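Local coordinates for protein glycosyl hydrolase (PDB 7LR8) that probably hydrolyses the Manβ1-4GlcNAc linkage of the N-glycan core, as a bacterial family GH5 glycosidase of subfamily 18, at residues D41-A46 and G85-D90. The protein carries 1 engineered substitution. Numbering follows the deposited sequence.
Sequences DLDSVA and GERGLD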
ATOM      1  N   ASP B  41      -9.774  16.407 -19.569  1.00 22.34           N
ATOM      2  CA  ASP B  41      -8.344  16.140 -19.701  1.00 21.92           C
ATOM      3  C   ASP B  41      -8.001  15.690 -21.115  1.00 23.98           C
ATOM      4  O   ASP B  41      -7.090  16.239 -21.755  1.00 21.75           O
ATOM      5  CB  ASP B  41      -7.908  15.056 -18.707  1.00 20.21           C
ATOM      6  CG  ASP B  41      -7.731  15.573 -17.283  1.00 21.30           C
ATOM      7  OD1 ASP B  41      -7.815  16.799 -17.050  1.00 21.86           O
ATOM      8  OD2 ASP B  41      -7.482  14.720 -16.399  1.00 22.37           O
ATOM      9  N   LEU B  42      -8.716  14.676 -21.611  1.00 23.71           N
ATOM     10  CA  LEU B  42      -8.424  14.138 -22.934  1.00 22.24           C
ATOM     11  C   LEU B  42      -8.770  15.141 -24.031  1.00 21.04           C
ATOM     12  O   LEU B  42      -8.094  15.178 -25.063  1.00 24.25           O
ATOM     13  CB  LEU B  42      -9.158  12.805 -23.130  1.00 21.46           C
ATOM     14  CG  LEU B  42      -8.737  11.723 -22.120  1.00 24.92           C
ATOM     15  CD1 LEU B  42      -9.509  10.422 -22.327  1.00 22.70           C
ATOM     16  CD2 LEU B  42      -7.237  11.470 -22.173  1.00 26.84           C
ATOM     17  N   ASP B  43      -9.784  15.987 -23.817  1.00 24.68           N
ATOM     18  CA  ASP B  43     -10.043  17.078 -24.754  1.00 24.67           C
ATOM     19  C   ASP B  43      -8.801  17.937 -24.945  1.00 23.53           C
ATOM     20  O   ASP B  43      -8.451  18.309 -26.072  1.00 26.12           O
ATOM     21  CB  ASP B  43     -11.188  17.958 -24.258  1.00 25.63           C
ATOM     22  CG  ASP B  43     -12.539  17.360 -24.507  1.00 33.33           C
ATOM     23  OD1 ASP B  43     -12.642  16.380 -25.276  1.00 31.51           O
ATOM     24  OD2 ASP B  43     -13.506  17.893 -23.931  1.00 34.24           O
ATOM     25  N   SER B  44      -8.126  18.274 -23.845  1.00 25.31           N
ATOM     26  CA  SER B  44      -6.982  19.168 -23.950  1.00 24.22           C
ATOM     27  C   SER B  44      -5.795  18.469 -24.595  1.00 25.00           C
ATOM     28  O   SER B  44      -4.929  19.132 -25.181  1.00 25.71           O
ATOM     29  CB  SER B  44      -6.609  19.732 -22.568  1.00 22.53           C
ATOM     30  OG  SER B  44      -6.120  18.734 -21.695  1.00 25.52           O
ATOM     31  N   VAL B  45      -5.742  17.141 -24.499  1.00 23.20           N
ATOM     32  CA  VAL B  45      -4.687  16.364 -25.142  1.00 23.53           C
ATOM     33  C   VAL B  45      -4.931  16.267 -26.642  1.00 21.92           C
ATOM     34  O   VAL B  45      -4.017  16.475 -27.454  1.00 23.59           O
ATOM     35  CB  VAL B  45      -4.607  14.969 -24.494  1.00 20.61           C
ATOM     36  CG1 VAL B  45      -3.750  14.023 -25.325  1.00 22.56           C
ATOM     37  CG2 VAL B  45      -4.086  15.089 -23.057  1.00 21.17           C
ATOM     38  N   ALA B  46      -6.174  15.974 -27.032  1.00 23.95           N
ATOM     39  CA  ALA B  46      -6.517  15.883 -28.450  1.00 23.63           C
ATOM     40  C   ALA B  46      -6.320  17.215 -29.173  1.00 21.67           C
ATOM     41  O   ALA B  46      -5.978  17.235 -30.362  1.00 25.29           O
ATOM     42  CB  ALA B  46      -7.961  15.403 -28.603  1.00 24.11           C
ATOM     43  N   GLY B  85     -10.894   6.817 -27.123  1.00 24.96           N
ATOM     44  CA  GLY B  85     -11.168   6.476 -28.517  1.00 26.61           C
ATOM     45  C   GLY B  85     -12.049   7.489 -29.227  1.00 27.50           C
ATOM     46  O   GLY B  85     -11.842   7.785 -30.412  1.00 27.49           O
ATOM     47  N   GLU B  86     -13.052   8.024 -28.521  1.00 28.63           N
ATOM     48  CA  GLU B  86     -13.912   9.054 -29.103  1.00 32.67           C
ATOM     49  C   GLU B  86     -13.106  10.241 -29.595  1.00 30.56           C
ATOM     50  O   GLU B  86     -13.483  10.892 -30.576  1.00 30.77           O
ATOM     51  CB  GLU B  86     -14.928   9.548 -28.082  1.00 34.29           C
ATOM     52  CG  GLU B  86     -15.951   8.555 -27.695  1.00 37.47           C
ATOM     53  CD  GLU B  86     -16.881   9.100 -26.652  1.00 45.17           C
ATOM     54  OE1 GLU B  86     -16.475   9.997 -25.880  1.00 37.35           O
ATOM     55  OE2 GLU B  86     -18.020   8.615 -26.599  1.00 52.32           O
ATOM     56  N   ARG B  87     -12.028  10.565 -28.894  1.00 24.29           N
ATOM     57  CA  ARG B  87     -11.181  11.707 -29.193  1.00 24.14           C
ATOM     58  C   ARG B  87     -10.013  11.336 -30.090  1.00 28.69           C
ATOM     59  O   ARG B  87      -9.084  12.135 -30.246  1.00 27.86           O
ATOM     60  CB  ARG B  87     -10.692  12.336 -27.884  1.00 26.06           C
ATOM     61  CG  ARG B  87     -11.829  13.034 -27.144  1.00 25.89           C
ATOM     62  CD  ARG B  87     -11.726  13.037 -25.612  1.00 23.08           C
ATOM     63  NE  ARG B  87     -12.916  13.708 -25.095  1.00 25.93           N
ATOM     64  CZ  ARG B  87     -14.075  13.101 -24.874  1.00 27.24           C
ATOM     65  NH1 ARG B  87     -14.191  11.795 -25.079  1.00 23.43           N
ATOM     66  NH2 ARG B  87     -15.115  13.796 -24.440  1.00 29.57           N
ATOM     67  N   GLY B  88     -10.053  10.152 -30.699  1.00 29.04           N
ATOM     68  CA  GLY B  88      -9.003   9.744 -31.609  1.00 28.41           C
ATOM     69  C   GLY B  88      -7.713   9.369 -30.920  1.00 28.14           C
ATOM     70  O   GLY B  88      -6.642   9.477 -31.525  1.00 30.64           O
ATOM     71  N   LEU B  89      -7.786   8.926 -29.664  1.00 22.78           N
ATOM     72  CA  LEU B  89      -6.614   8.530 -28.893  1.00 21.02           C
ATOM     73  C   LEU B  89      -6.685   7.023 -28.668  1.00 22.98           C
ATOM     74  O   LEU B  89      -7.602   6.535 -27.999  1.00 22.79           O
ATOM     75  CB  LEU B  89      -6.548   9.278 -27.564  1.00 20.91           C
ATOM     76  CG  LEU B  89      -6.584  10.803 -27.696  1.00 19.90           C
ATOM     77  CD1 LEU B  89      -6.832  11.433 -26.333  1.00 21.40           C
ATOM     78  CD2 LEU B  89      -5.275  11.301 -28.298  1.00 25.08           C
ATOM     79  N   ASP B  90      -5.751   6.290 -29.266  1.00 19.85           N
ATOM     80  CA  ASP B  90      -5.566   4.888 -28.923  1.00 19.19           C
ATOM     81  C   ASP B  90      -4.929   4.771 -27.534  1.00 21.40           C
ATOM     82  O   ASP B  90      -4.335   5.719 -27.029  1.00 21.42           O
ATOM     83  CB  ASP B  90      -4.697   4.209 -29.973  1.00 21.67           C
ATOM     84  CG  ASP B  90      -5.319   4.257 -31.354  1.00 27.01           C
ATOM     85  OD1 ASP B  90      -6.550   4.087 -31.447  1.00 25.52           O
ATOM     86  OD2 ASP B  90      -4.588   4.470 -32.350  1.00 31.02           O
TER
HETATM   87  O   HOH W   1     -15.496  16.591 -23.236  1.00 49.62           O
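With CG anti to its own carbonyl carbon (chi1 -70°) and a bend at chi2, the chain of R87 runs across to helix 35-46, where D43, its CG set likewise, swings a carboxylate to meet it. The salt bridge is carried by NE: R87 NE gives its hydrogen to D43 OD1 at 2.7 Å, in the guanidinium plane but from above the carboxylate plane, the two planes lying 29° apart. A water links the other carboxylate oxygen to an end nitrogen, donating to D43 OD2 and accepting from R87 NH2. Opposite D43, R87 NH1 reaches the anti lone pair of E86 OE1 at 3.0 Å and also bonds to A83 O; held from two flanks, the group is limited in its rotation. An arginine can thus pair charges while its aliphatic stem covers a leucine, as R87 CD packs on L42 CB at 3.6 Å. A methionine in place of R87 would probably leave D43 and E86 without their charged mate. Deeper in, L89 CD1 lies 4.2 Å from both L42 CD2 and V45 CG1, an apolar floor beneath the ion pairs. G88, at positive phi, is the C-prime residue of a Schellman motif, L89 N bonding to A84 O and G88 N to G85 O. The end of helix 35-46 thus meets the turn carrying helix 71-86 into strand 90-94, outside the (β/α)8 barrel of family GH5.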